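Local structure of aspartokinase 1, chloroplastic (Arabidopsis thaliana, 2CDQ) at residues 366-371 against 402-407. The protein catalyses the ATP-dependent phosphorylation of L-aspartate to 4-phospho-L-aspartate, the first step of the aspartate-family amino-acid pathway, and binds lysine and S-adenosylmethionine as allosteric effectors. Sequence-based numbering, arbitrary orientation.
Sequences EELGIS and DHVVEE. With SAM (S-adenosylmethionine), chain F; LYS (lysine), chain C.
Leu368 sends its branched end, and Ile370 the CD1 tip of its CG1 arm, against one side of helix 398-408, and the contact between the two segments is apolar. Ile370 meets Val404 tip to tip, CD1 lying 3.5 Å from CG2 of the valine; the extended chain of the isoleucine (chi2 -178°) carries its end that far. Leu368 CD2 reaches the same Val404 CG2 at 3.9 Å and approaches the His403 ring obliquely, while its CD1 is near the aliphatic CG of Glu407. Compact, beta-branched Val404 suits the buried centre; exposed His403 lends carbon atoms at the margin. Phe365 of helix 357-367 also packs on Ile370 and Val404.

The backbone is shaped by a Schellman motif that ends helix 357-367; Gly369, lacking a side chain, tolerates the positive phi (64°) and lets the backbone pass close to S-adenosylmethionine.

Within the two segments, the hydrogen bonds to this ligand come from the Ser371 backbone. Its N donates to adenine N1 at 2.8 Å and its O accepts from N6 at 3.1 Å, both nearly straight, a pairing that reads the adenine edge. Ser371 OG is within hydrogen-bonding reach of Asp387 OD2 and of Gln354 O of the second subunit, beside the bound lysine. In this ACT domain, selectivity for adenine therefore probably rests on directional backbone bonds just beyond the helix end, whereas the apolar packing is less directional.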
ATOM      1  N   GLU A 366     -14.263   3.602  -0.591  1.00 61.69           N
ATOM      2  CA  GLU A 366     -15.397   2.699  -0.315  1.00 62.20           C
ATOM      3  C   GLU A 366     -16.752   3.413  -0.389  1.00 62.38           C
ATOM      4  O   GLU A 366     -17.728   2.871  -0.922  1.00 62.24           O
ATOM      5  CB  GLU A 366     -15.234   2.029   1.056  1.00 62.22           C
ATOM      6  CG  GLU A 366     -16.311   1.001   1.383  1.00 62.88           C
ATOM      7  CD  GLU A 366     -16.277   0.545   2.837  1.00 64.23           C
ATOM      8  OE1 GLU A 366     -16.005   1.381   3.734  1.00 65.14           O
ATOM      9  OE2 GLU A 366     -16.537  -0.655   3.085  1.00 64.46           O
ATOM     10  N   GLU A 367     -16.797   4.629   0.151  1.00 62.72           N
ATOM     11  CA  GLU A 367     -17.996   5.463   0.102  1.00 62.90           C
ATOM     12  C   GLU A 367     -18.294   5.945  -1.316  1.00 62.54           C
ATOM     13  O   GLU A 367     -19.439   6.248  -1.636  1.00 62.74           O
ATOM     14  CB  GLU A 367     -17.879   6.649   1.072  1.00 63.09           C
ATOM     15  CG  GLU A 367     -18.054   6.272   2.543  1.00 64.74           C
ATOM     16  CD  GLU A 367     -19.403   5.611   2.824  1.00 67.55           C
ATOM     17  OE1 GLU A 367     -20.435   6.327   2.858  1.00 68.40           O
ATOM     18  OE2 GLU A 367     -19.432   4.372   3.013  1.00 68.57           O
ATOM     19  N   LEU A 368     -17.267   6.004  -2.160  1.00 62.08           N
ATOM     20  CA  LEU A 368     -17.437   6.428  -3.550  1.00 61.59           C
ATOM     21  C   LEU A 368     -17.489   5.261  -4.542  1.00 61.24           C
ATOM     22  O   LEU A 368     -17.449   5.468  -5.763  1.00 61.11           O
ATOM     23  CB  LEU A 368     -16.366   7.450  -3.943  1.00 61.70           C
ATOM     24  CG  LEU A 368     -16.790   8.920  -3.840  1.00 61.67           C
ATOM     25  CD1 LEU A 368     -16.879   9.398  -2.382  1.00 61.69           C
ATOM     26  CD2 LEU A 368     -15.827   9.781  -4.641  1.00 61.98           C
ATOM     27  N   GLY A 369     -17.584   4.044  -3.999  1.00 60.71           N
ATOM     28  CA  GLY A 369     -17.768   2.817  -4.784  1.00 59.91           C
ATOM     29  C   GLY A 369     -16.645   2.432  -5.737  1.00 59.42           C
ATOM     30  O   GLY A 369     -16.890   1.748  -6.737  1.00 59.38           O
ATOM     31  N   ILE A 370     -15.419   2.857  -5.423  1.00 58.82           N
ATOM     32  CA  ILE A 370     -14.255   2.610  -6.283  1.00 58.13           C
ATOM     33  C   ILE A 370     -13.313   1.546  -5.707  1.00 57.81           C
ATOM     34  O   ILE A 370     -12.953   1.588  -4.522  1.00 57.91           O
ATOM     35  CB  ILE A 370     -13.455   3.912  -6.564  1.00 57.96           C
ATOM     36  CG1 ILE A 370     -14.327   4.942  -7.286  1.00 57.48           C
ATOM     37  CG2 ILE A 370     -12.216   3.616  -7.397  1.00 58.14           C
ATOM     38  CD1 ILE A 370     -13.600   6.229  -7.634  1.00 56.93           C
ATOM     39  N   SER A 371     -12.919   0.600  -6.557  1.00 57.05           N
ATOM     40  CA  SER A 371     -11.926  -0.399  -6.190  1.00 56.33           C
ATOM     41  C   SER A 371     -10.520  -0.001  -6.650  1.00 56.16           C
ATOM     42  O   SER A 371     -10.287   0.272  -7.831  1.00 55.98           O
ATOM     43  CB  SER A 371     -12.308  -1.773  -6.735  1.00 56.16           C
ATOM     44  OG  SER A 371     -11.279  -2.714  -6.491  1.00 55.37           O
ATOM     45  N   ASP A 402     -13.029  13.802 -10.115  1.00 64.90           N
ATOM     46  CA  ASP A 402     -13.013  15.105  -9.444  1.00 65.02           C
ATOM     47  C   ASP A 402     -13.586  15.040  -8.032  1.00 64.91           C
ATOM     48  O   ASP A 402     -13.166  15.793  -7.150  1.00 64.93           O
ATOM     49  CB  ASP A 402     -13.767  16.139 -10.280  1.00 65.17           C
ATOM     50  CG  ASP A 402     -13.090  16.419 -11.614  1.00 66.09           C
ATOM     51  OD1 ASP A 402     -13.621  17.250 -12.389  1.00 67.32           O
ATOM     52  OD2 ASP A 402     -12.031  15.811 -11.893  1.00 66.65           O
ATOM     53  N   HIS A 403     -14.534  14.128  -7.829  1.00 64.70           N
ATOM     54  CA  HIS A 403     -15.118  13.895  -6.518  1.00 64.55           C
ATOM     55  C   HIS A 403     -14.157  13.147  -5.581  1.00 64.07           C
ATOM     56  O   HIS A 403     -14.081  13.469  -4.390  1.00 64.18           O
ATOM     57  CB  HIS A 403     -16.443  13.141  -6.648  1.00 64.82           C
ATOM     58  CG  HIS A 403     -17.387  13.380  -5.511  1.00 66.07           C
ATOM     59  ND1 HIS A 403     -18.672  13.851  -5.701  1.00 67.37           N
ATOM     60  CD2 HIS A 403     -17.232  13.226  -4.170  1.00 67.04           C
ATOM     61  CE1 HIS A 403     -19.270  13.968  -4.527  1.00 67.84           C
ATOM     62  NE2 HIS A 403     -18.417  13.597  -3.581  1.00 67.63           N
ATOM     63  N   VAL A 404     -13.427  12.162  -6.107  1.00 63.36           N
ATOM     64  CA  VAL A 404     -12.432  11.439  -5.305  1.00 62.87           C
ATOM     65  C   VAL A 404     -11.364  12.411  -4.818  1.00 62.58           C
ATOM     66  O   VAL A 404     -11.040  12.450  -3.630  1.00 62.32           O
ATOM     67  CB  VAL A 404     -11.725  10.309  -6.087  1.00 62.81           C
ATOM     68  CG1 VAL A 404     -10.999   9.392  -5.126  1.00 63.16           C
ATOM     69  CG2 VAL A 404     -12.702   9.508  -6.896  1.00 62.89           C
ATOM     70  N   VAL A 405     -10.831  13.191  -5.758  1.00 62.33           N
ATOM     71  CA  VAL A 405      -9.790  14.177  -5.484  1.00 62.14           C
ATOM     72  C   VAL A 405     -10.246  15.191  -4.427  1.00 62.21           C
ATOM     73  O   VAL A 405      -9.529  15.436  -3.452  1.00 62.33           O
ATOM     74  CB  VAL A 405      -9.309  14.882  -6.794  1.00 62.04           C
ATOM     75  CG1 VAL A 405      -8.274  15.961  -6.504  1.00 61.90           C
ATOM     76  CG2 VAL A 405      -8.732  13.864  -7.775  1.00 61.73           C
ATOM     77  N   GLU A 406     -11.442  15.752  -4.604  1.00 62.14           N
ATOM     78  CA  GLU A 406     -11.985  16.728  -3.656  1.00 62.18           C
ATOM     79  C   GLU A 406     -12.106  16.168  -2.251  1.00 61.88           C
ATOM     80  O   GLU A 406     -11.778  16.845  -1.268  1.00 61.88           O
ATOM     81  CB  GLU A 406     -13.355  17.208  -4.103  1.00 62.37           C
ATOM     82  CG  GLU A 406     -13.325  18.377  -5.046  1.00 63.63           C
ATOM     83  CD  GLU A 406     -14.717  18.886  -5.321  1.00 65.65           C
ATOM     84  OE1 GLU A 406     -15.223  18.634  -6.440  1.00 66.68           O
ATOM     85  OE2 GLU A 406     -15.315  19.508  -4.409  1.00 66.02           O
ATOM     86  N   GLU A 407     -12.586  14.932  -2.162  1.00 61.60           N
ATOM     87  CA  GLU A 407     -12.736  14.274  -0.872  1.00 61.40           C
ATOM     88  C   GLU A 407     -11.384  14.041  -0.205  1.00 61.18           C
ATOM     89  O   GLU A 407     -11.221  14.316   0.985  1.00 61.10           O
ATOM     90  CB  GLU A 407     -13.544  12.978  -1.002  1.00 61.35           C
ATOM     91  CG  GLU A 407     -15.058  13.205  -1.116  1.00 61.48           C
ATOM     92  CD  GLU A 407     -15.604  14.156  -0.048  1.00 61.78           C
ATOM     93  OE1 GLU A 407     -15.322  13.946   1.152  1.00 61.76           O
ATOM     94  OE2 GLU A 407     -16.317  15.118  -0.413  1.00 61.95           O
TER
HETATM   95  N   SAM F1500     -21.450   7.750  -7.934  1.00 89.55           N
HETATM   96  CA  SAM F1500     -21.518   6.375  -8.422  1.00 89.83           C
HETATM   97  C   SAM F1500     -22.069   5.403  -7.375  1.00 90.71           C
HETATM   98  O   SAM F1500     -22.832   4.487  -7.695  1.00 90.89           O
HETATM   99  OXT SAM F1500     -21.761   5.505  -6.186  1.00 90.70           O
HETATM  100  CB  SAM F1500     -20.145   5.918  -8.907  1.00 89.37           C
HETATM  101  CG  SAM F1500     -20.154   4.678  -9.807  1.00 88.17           C
HETATM  102  SD  SAM F1500     -19.225   3.313  -9.067  1.00 86.25           S
HETATM  103  CE  SAM F1500     -17.520   3.870  -9.307  1.00 86.03           C
HETATM  104  C5' SAM F1500     -19.409   1.884 -10.182  1.00 82.95           C
HETATM  105  C4' SAM F1500     -19.306   2.104 -11.695  1.00 79.45           C
HETATM  106  O4' SAM F1500     -18.034   2.590 -12.070  1.00 77.63           O
HETATM  107  C3' SAM F1500     -19.501   0.803 -12.461  1.00 78.61           C
HETATM  108  O3' SAM F1500     -20.382   1.047 -13.531  1.00 78.88           O
HETATM  109  C2' SAM F1500     -18.137   0.421 -13.005  1.00 77.62           C
HETATM  110  O2' SAM F1500     -18.216  -0.071 -14.328  1.00 77.98           O
HETATM  111  C1' SAM F1500     -17.366   1.727 -12.982  1.00 75.74           C
HETATM  112  N9  SAM F1500     -15.949   1.578 -12.583  1.00 72.58           N
HETATM  113  C8  SAM F1500     -14.864   1.815 -13.387  1.00 71.69           C
HETATM  114  N7  SAM F1500     -13.733   1.605 -12.680  1.00 70.65           N
HETATM  115  C5  SAM F1500     -14.076   1.243 -11.428  1.00 70.47           C
HETATM  116  C6  SAM F1500     -13.318   0.914 -10.307  1.00 70.16           C
HETATM  117  N6  SAM F1500     -11.988   0.922 -10.357  1.00 69.41           N
HETATM  118  N1  SAM F1500     -13.959   0.573  -9.133  1.00 70.11           N
HETATM  119  C2  SAM F1500     -15.341   0.559  -9.078  1.00 69.98           C
HETATM  120  N3  SAM F1500     -16.085   0.887 -10.196  1.00 69.91           N
HETATM  121  C4  SAM F1500     -15.466   1.225 -11.351  1.00 70.61           C
HETATM  122  N   LYS C 600     -10.818  -3.907  -1.722  1.00 52.57           N
HETATM  123  CA  LYS C 600      -9.710  -3.256  -2.449  1.00 52.60           C
HETATM  124  C   LYS C 600     -10.274  -1.921  -2.868  1.00 53.26           C
HETATM  125  O   LYS C 600     -11.245  -1.432  -2.265  1.00 53.67           O
HETATM  126  CB  LYS C 600      -9.320  -4.096  -3.673  1.00 52.07           C
HETATM  127  CG  LYS C 600      -7.821  -4.064  -4.014  1.00 50.29           C
HETATM  128  CD  LYS C 600      -6.965  -4.809  -3.009  1.00 45.34           C
HETATM  129  CE  LYS C 600      -5.470  -4.622  -3.301  1.00 43.31           C
HETATM  130  NZ  LYS C 600      -4.944  -5.371  -4.493  1.00 38.78           N
HETATM  131  OXT LYS C 600      -9.778  -1.309  -3.810  1.00 53.61           O